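Local coordinates for protein putative drug/sodium antiporter (Escherichia coli, PDB 4Z3N) that probably exports the genotoxin colibactin or its precursors across the bacterial membrane as a MATE-family antiporter, at residues 106-118 / 249-261. Residues are numbered along the deposited sequence; the frame is centred on the assembly and turned at random.
Sequences DRAQRILSVGIII and SWKIYREFLSVGM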
loop_
_atom_site.group_PDB
_atom_site.type_symbol
_atom_site.label_atom_id
_atom_site.label_comp_id
_atom_site.label_asym_id
_atom_site.label_seq_id
_atom_site.Cartn_x
_atom_site.Cartn_y
_atom_site.Cartn_z
ATOM N N ASP A 106 17.450 8.632 20.839
ATOM C CA ASP A 106 17.964 7.895 21.958
ATOM C C ASP A 106 17.587 6.445 21.709
ATOM O O ASP A 106 18.405 5.589 21.387
ATOM C CB ASP A 106 17.361 8.503 23.236
ATOM C CG ASP A 106 17.756 7.778 24.489
ATOM O OD1 ASP A 106 18.768 7.037 24.461
ATOM O OD2 ASP A 106 17.052 7.974 25.510
ATOM N N ARG A 107 16.280 6.228 21.841
ATOM C CA ARG A 107 15.593 5.109 21.232
ATOM C C ARG A 107 15.661 5.226 19.704
ATOM O O ARG A 107 15.623 4.223 18.999
ATOM C CB ARG A 107 14.137 5.048 21.712
ATOM C CG ARG A 107 13.955 4.234 22.989
ATOM C CD ARG A 107 12.567 4.419 23.575
ATOM N NE ARG A 107 11.516 4.109 22.614
ATOM C CZ ARG A 107 10.855 2.959 22.571
ATOM N NH1 ARG A 107 11.140 1.992 23.439
ATOM N NH2 ARG A 107 9.911 2.780 21.653
ATOM N N ALA A 108 15.786 6.455 19.207
ATOM C CA ALA A 108 15.793 6.712 17.770
ATOM C C ALA A 108 16.916 5.979 17.033
ATOM O O ALA A 108 16.665 5.332 16.015
ATOM C CB ALA A 108 15.885 8.203 17.505
ATOM N N GLN A 109 18.145 6.073 17.527
ATOM C CA GLN A 109 19.240 5.365 16.884
ATOM C C GLN A 109 19.102 3.858 17.119
ATOM O O GLN A 109 19.471 3.055 16.258
ATOM C CB GLN A 109 20.598 5.864 17.379
ATOM C CG GLN A 109 21.678 5.791 16.295
ATOM C CD GLN A 109 23.010 5.275 16.811
ATOM O OE1 GLN A 109 23.341 5.444 17.989
ATOM N NE2 GLN A 109 23.781 4.632 15.928
ATOM N N ARG A 110 18.566 3.485 18.278
ATOM C CA ARG A 110 18.178 2.101 18.543
ATOM C C ARG A 110 17.251 1.561 17.451
ATOM O O ARG A 110 17.425 0.443 16.947
ATOM C CB ARG A 110 17.453 1.985 19.886
ATOM C CG ARG A 110 18.293 1.987 21.143
ATOM C CD ARG A 110 17.361 1.675 22.319
ATOM N NE ARG A 110 17.959 1.892 23.640
ATOM C CZ ARG A 110 17.258 2.058 24.764
ATOM N NH1 ARG A 110 15.927 2.047 24.734
ATOM N NH2 ARG A 110 17.887 2.244 25.923
ATOM N N ILE A 111 16.248 2.371 17.117
ATOM C CA ILE A 111 15.143 1.947 16.282
ATOM C C ILE A 111 15.640 1.624 14.888
ATOM O O ILE A 111 15.215 0.635 14.296
ATOM C CB ILE A 111 14.028 3.033 16.246
ATOM C CG1 ILE A 111 13.136 2.894 17.478
ATOM C CG2 ILE A 111 13.164 2.912 15.005
ATOM C CD1 ILE A 111 12.299 4.131 17.796
ATOM N N LEU A 112 16.550 2.449 14.373
ATOM C CA LEU A 112 17.116 2.221 13.047
ATOM C C LEU A 112 17.831 0.874 13.080
ATOM O O LEU A 112 17.645 0.017 12.204
ATOM C CB LEU A 112 18.067 3.353 12.650
ATOM C CG LEU A 112 19.062 3.095 11.519
ATOM C CD1 LEU A 112 18.357 2.606 10.285
ATOM C CD2 LEU A 112 19.824 4.361 11.199
ATOM N N SER A 113 18.619 0.683 14.131
ATOM C CA SER A 113 19.322 -0.570 14.336
ATOM C C SER A 113 18.371 -1.759 14.272
ATOM O O SER A 113 18.526 -2.632 13.416
ATOM C CB SER A 113 20.061 -0.539 15.667
ATOM O OG SER A 113 21.084 0.426 15.602
ATOM N N VAL A 114 17.414 -1.790 15.198
ATOM C CA VAL A 114 16.385 -2.819 15.240
ATOM C C VAL A 114 15.597 -2.879 13.933
ATOM O O VAL A 114 15.173 -3.954 13.509
ATOM C CB VAL A 114 15.425 -2.587 16.420
ATOM C CG1 VAL A 114 14.071 -3.239 16.167
ATOM C CG2 VAL A 114 16.036 -3.112 17.697
ATOM N N GLY A 115 15.430 -1.734 13.281
ATOM C CA GLY A 115 14.806 -1.688 11.969
ATOM C C GLY A 115 15.593 -2.465 10.921
ATOM O O GLY A 115 15.048 -3.260 10.165
ATOM N N ILE A 116 16.897 -2.237 10.894
ATOM C CA ILE A 116 17.776 -2.916 9.954
ATOM C C ILE A 116 17.851 -4.424 10.227
ATOM O O ILE A 116 17.776 -5.234 9.286
ATOM C CB ILE A 116 19.184 -2.281 9.989
ATOM C CG1 ILE A 116 19.142 -0.925 9.283
ATOM C CG2 ILE A 116 20.220 -3.176 9.313
ATOM C CD1 ILE A 116 20.354 -0.067 9.528
ATOM N N ILE A 117 17.984 -4.794 11.502
ATOM C CA ILE A 117 18.098 -6.202 11.903
ATOM C C ILE A 117 16.843 -6.999 11.542
ATOM O O ILE A 117 16.918 -8.141 11.076
ATOM C CB ILE A 117 18.359 -6.334 13.422
ATOM C CG1 ILE A 117 19.786 -5.895 13.758
ATOM C CG2 ILE A 117 18.113 -7.765 13.909
ATOM C CD1 ILE A 117 20.137 -6.019 15.218
ATOM N N ILE A 118 15.690 -6.382 11.765
ATOM C CA ILE A 118 14.415 -6.995 11.434
ATOM C C ILE A 118 14.317 -7.221 9.925
ATOM O O ILE A 118 13.875 -8.271 9.454
ATOM C CB ILE A 118 13.245 -6.117 11.948
ATOM C CG1 ILE A 118 13.035 -6.361 13.447
ATOM C CG2 ILE A 118 11.960 -6.409 11.189
ATOM C CD1 ILE A 118 12.222 -5.281 14.153
ATOM N N SER A 249 16.896 -6.038 24.306
ATOM C CA SER A 249 15.542 -5.824 24.815
ATOM C C SER A 249 14.454 -6.212 23.820
ATOM O O SER A 249 14.254 -5.517 22.822
ATOM C CB SER A 249 15.345 -4.364 25.205
ATOM O OG SER A 249 13.960 -4.060 25.283
ATOM N N TRP A 250 13.732 -7.293 24.110
ATOM C CA TRP A 250 12.697 -7.777 23.202
ATOM C C TRP A 250 11.483 -6.847 23.176
ATOM O O TRP A 250 10.649 -6.946 22.272
ATOM C CB TRP A 250 12.269 -9.205 23.579
ATOM C CG TRP A 250 11.118 -9.780 22.756
ATOM C CD1 TRP A 250 9.827 -9.975 23.177
ATOM C CD2 TRP A 250 11.158 -10.234 21.386
ATOM N NE1 TRP A 250 9.068 -10.519 22.163
ATOM C CE2 TRP A 250 9.855 -10.684 21.059
ATOM C CE3 TRP A 250 12.163 -10.300 20.417
ATOM C CZ2 TRP A 250 9.537 -11.195 19.794
ATOM C CZ3 TRP A 250 11.841 -10.806 19.159
ATOM C CH2 TRP A 250 10.538 -11.249 18.862
ATOM N N LYS A 251 11.380 -5.935 24.142
ATOM C CA LYS A 251 10.226 -5.039 24.165
ATOM C C LYS A 251 10.195 -4.231 22.871
ATOM O O LYS A 251 9.134 -4.017 22.275
ATOM C CB LYS A 251 10.246 -4.104 25.387
ATOM C CG LYS A 251 11.191 -2.901 25.271
ATOM C CD LYS A 251 10.743 -1.733 26.152
ATOM C CE LYS A 251 11.928 -0.887 26.647
ATOM N NZ LYS A 251 12.637 -0.181 25.545
ATOM N N ILE A 252 11.369 -3.802 22.426
ATOM C CA ILE A 252 11.447 -2.897 21.291
ATOM C C ILE A 252 11.341 -3.632 19.942
ATOM O O ILE A 252 10.879 -3.056 18.963
ATOM C CB ILE A 252 12.739 -2.072 21.342
ATOM C CG1 ILE A 252 12.632 -0.882 20.397
ATOM C CG2 ILE A 252 13.955 -2.955 21.045
ATOM C CD1 ILE A 252 13.825 0.003 20.431
ATOM N N TYR A 253 11.780 -4.888 19.892
ATOM C CA TYR A 253 11.482 -5.752 18.757
ATOM C C TYR A 253 9.984 -6.000 18.699
ATOM O O TYR A 253 9.392 -6.039 17.622
ATOM C CB TYR A 253 12.244 -7.083 18.847
ATOM C CG TYR A 253 13.692 -6.930 18.460
ATOM C CD1 TYR A 253 14.081 -7.014 17.130
ATOM C CD2 TYR A 253 14.666 -6.652 19.414
ATOM C CE1 TYR A 253 15.401 -6.844 16.760
ATOM C CE2 TYR A 253 15.991 -6.477 19.056
ATOM C CZ TYR A 253 16.353 -6.576 17.725
ATOM O OH TYR A 253 17.668 -6.412 17.348
ATOM N N ARG A 254 9.378 -6.156 19.868
ATOM C CA ARG A 254 7.950 -6.399 19.974
ATOM C C ARG A 254 7.129 -5.200 19.473
ATOM O O ARG A 254 6.196 -5.359 18.687
ATOM C CB ARG A 254 7.601 -6.736 21.426
ATOM C CG ARG A 254 6.128 -6.982 21.711
ATOM C CD ARG A 254 6.010 -7.670 23.042
ATOM N NE ARG A 254 4.660 -7.691 23.586
ATOM C CZ ARG A 254 4.374 -8.094 24.823
ATOM N NH1 ARG A 254 5.352 -8.500 25.625
ATOM N NH2 ARG A 254 3.117 -8.093 25.264
ATOM N N GLU A 255 7.484 -4.004 19.927
ATOM C CA GLU A 255 6.771 -2.809 19.526
ATOM C C GLU A 255 6.858 -2.592 18.009
ATOM O O GLU A 255 5.873 -2.219 17.361
ATOM C CB GLU A 255 7.326 -1.596 20.275
ATOM C CG GLU A 255 6.689 -0.268 19.888
ATOM C CD GLU A 255 5.176 -0.240 20.109
ATOM O OE1 GLU A 255 4.757 -0.113 21.285
ATOM O OE2 GLU A 255 4.415 -0.333 19.109
ATOM N N PHE A 256 8.041 -2.838 17.453
ATOM C CA PHE A 256 8.292 -2.670 16.031
ATOM C C PHE A 256 7.572 -3.774 15.243
ATOM O O PHE A 256 6.981 -3.519 14.183
ATOM C CB PHE A 256 9.798 -2.705 15.761
ATOM C CG PHE A 256 10.192 -2.294 14.367
ATOM C CD1 PHE A 256 9.748 -3.004 13.254
ATOM C CD2 PHE A 256 11.041 -1.215 14.169
ATOM C CE1 PHE A 256 10.111 -2.624 11.966
ATOM C CE2 PHE A 256 11.413 -0.828 12.888
ATOM C CZ PHE A 256 10.941 -1.533 11.780
ATOM N N LEU A 257 7.627 -5.000 15.764
ATOM C CA LEU A 257 7.106 -6.166 15.052
ATOM C C LEU A 257 5.590 -6.201 15.041
ATOM O O LEU A 257 4.979 -6.629 14.058
ATOM C CB LEU A 257 7.641 -7.463 15.670
ATOM C CG LEU A 257 8.974 -7.957 15.095
ATOM C CD1 LEU A 257 9.365 -9.295 15.685
ATOM C CD2 LEU A 257 8.896 -8.040 13.587
ATOM N N SER A 258 4.979 -5.758 16.135
ATOM C CA SER A 258 3.529 -5.790 16.242
ATOM C C SER A 258 2.860 -4.811 15.242
ATOM O O SER A 258 1.937 -5.200 14.532
ATOM C CB SER A 258 3.111 -5.495 17.681
ATOM O OG SER A 258 3.575 -4.217 18.071
ATOM N N VAL A 259 3.333 -3.565 15.177
ATOM C CA VAL A 259 2.861 -2.595 14.182
ATOM C C VAL A 259 3.183 -3.077 12.767
ATOM O O VAL A 259 2.315 -3.091 11.882
ATOM C CB VAL A 259 3.489 -1.162 14.407
ATOM C CG1 VAL A 259 3.331 -0.264 13.171
ATOM C CG2 VAL A 259 2.858 -0.495 15.604
ATOM N N GLY A 260 4.431 -3.491 12.569
ATOM C CA GLY A 260 4.915 -3.873 11.259
ATOM C C GLY A 260 4.243 -5.105 10.701
ATOM O O GLY A 260 3.921 -5.186 9.506
ATOM N N MET A 261 4.030 -6.090 11.557
ATOM C CA MET A 261 3.403 -7.306 11.091
ATOM C C MET A 261 1.894 -7.168 10.997
ATOM O O MET A 261 1.253 -7.880 10.228
ATOM C CB MET A 261 3.786 -8.470 11.982
ATOM C CG MET A 261 4.987 -9.199 11.435
ATOM S SD MET A 261 5.457 -10.526 12.541
ATOM C CE MET A 261 6.981 -11.052 11.758
#
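With chi1 at -169°, CG of F256 stands opposite its own backbone N and the ring reaches into helix 107-118, whereas Y253, one turn earlier, swings its CG beside the backbone N (chi1 -77°) and leans its ring along V114, I117 and I118. F256 is a knob in a hole formed by I111, V114, G115 and I118. The floor of that hole is bare backbone: CE2 of F256 lies 3.6 Å from CA of G115. I118 drops its CD1 over one face of the F256 ring, a CH-pi contact 3.9 Å from the centroid. Both methyls of V114 touch Y253: CG2 makes a second CH-pi contact over a ring face, 3.8 Å from the centroid and displaced toward the rim; CG1 lies against CD1 and CE1 and also reaches CD2 of F256 at 4.2 Å. At the edge of the Y253 ring lie CG1 of I118 and CG2 of I117. Nearer the start of both helices, the extended chain of I252 rests CD1 against both CB of R110 and CG1 of I111 and touches V114 CG2 with its CG2, 3.9 Å away. Beyond it K251, bent at its last torsion, brings NZ to the edge of the R107 guanidinium, near its plane, with R110 NH1 4.1 Å from the same NZ. The axes of segments 107-118 and 250-261 cross at -66° and approach to 10.4 Å. Helix 75-101 flanks the contact: M92 meets I111, L95 meets F256, and R98 forms a salt bridge with E255. No hydrogen bond links the segments, so two transmembrane helices of the MATE fold are joined here by apolar and aromatic packing; the three basic groups, if all charged, would probably repel one another mildly, perhaps tempered by the nearby, non-contacting carboxylate of E255.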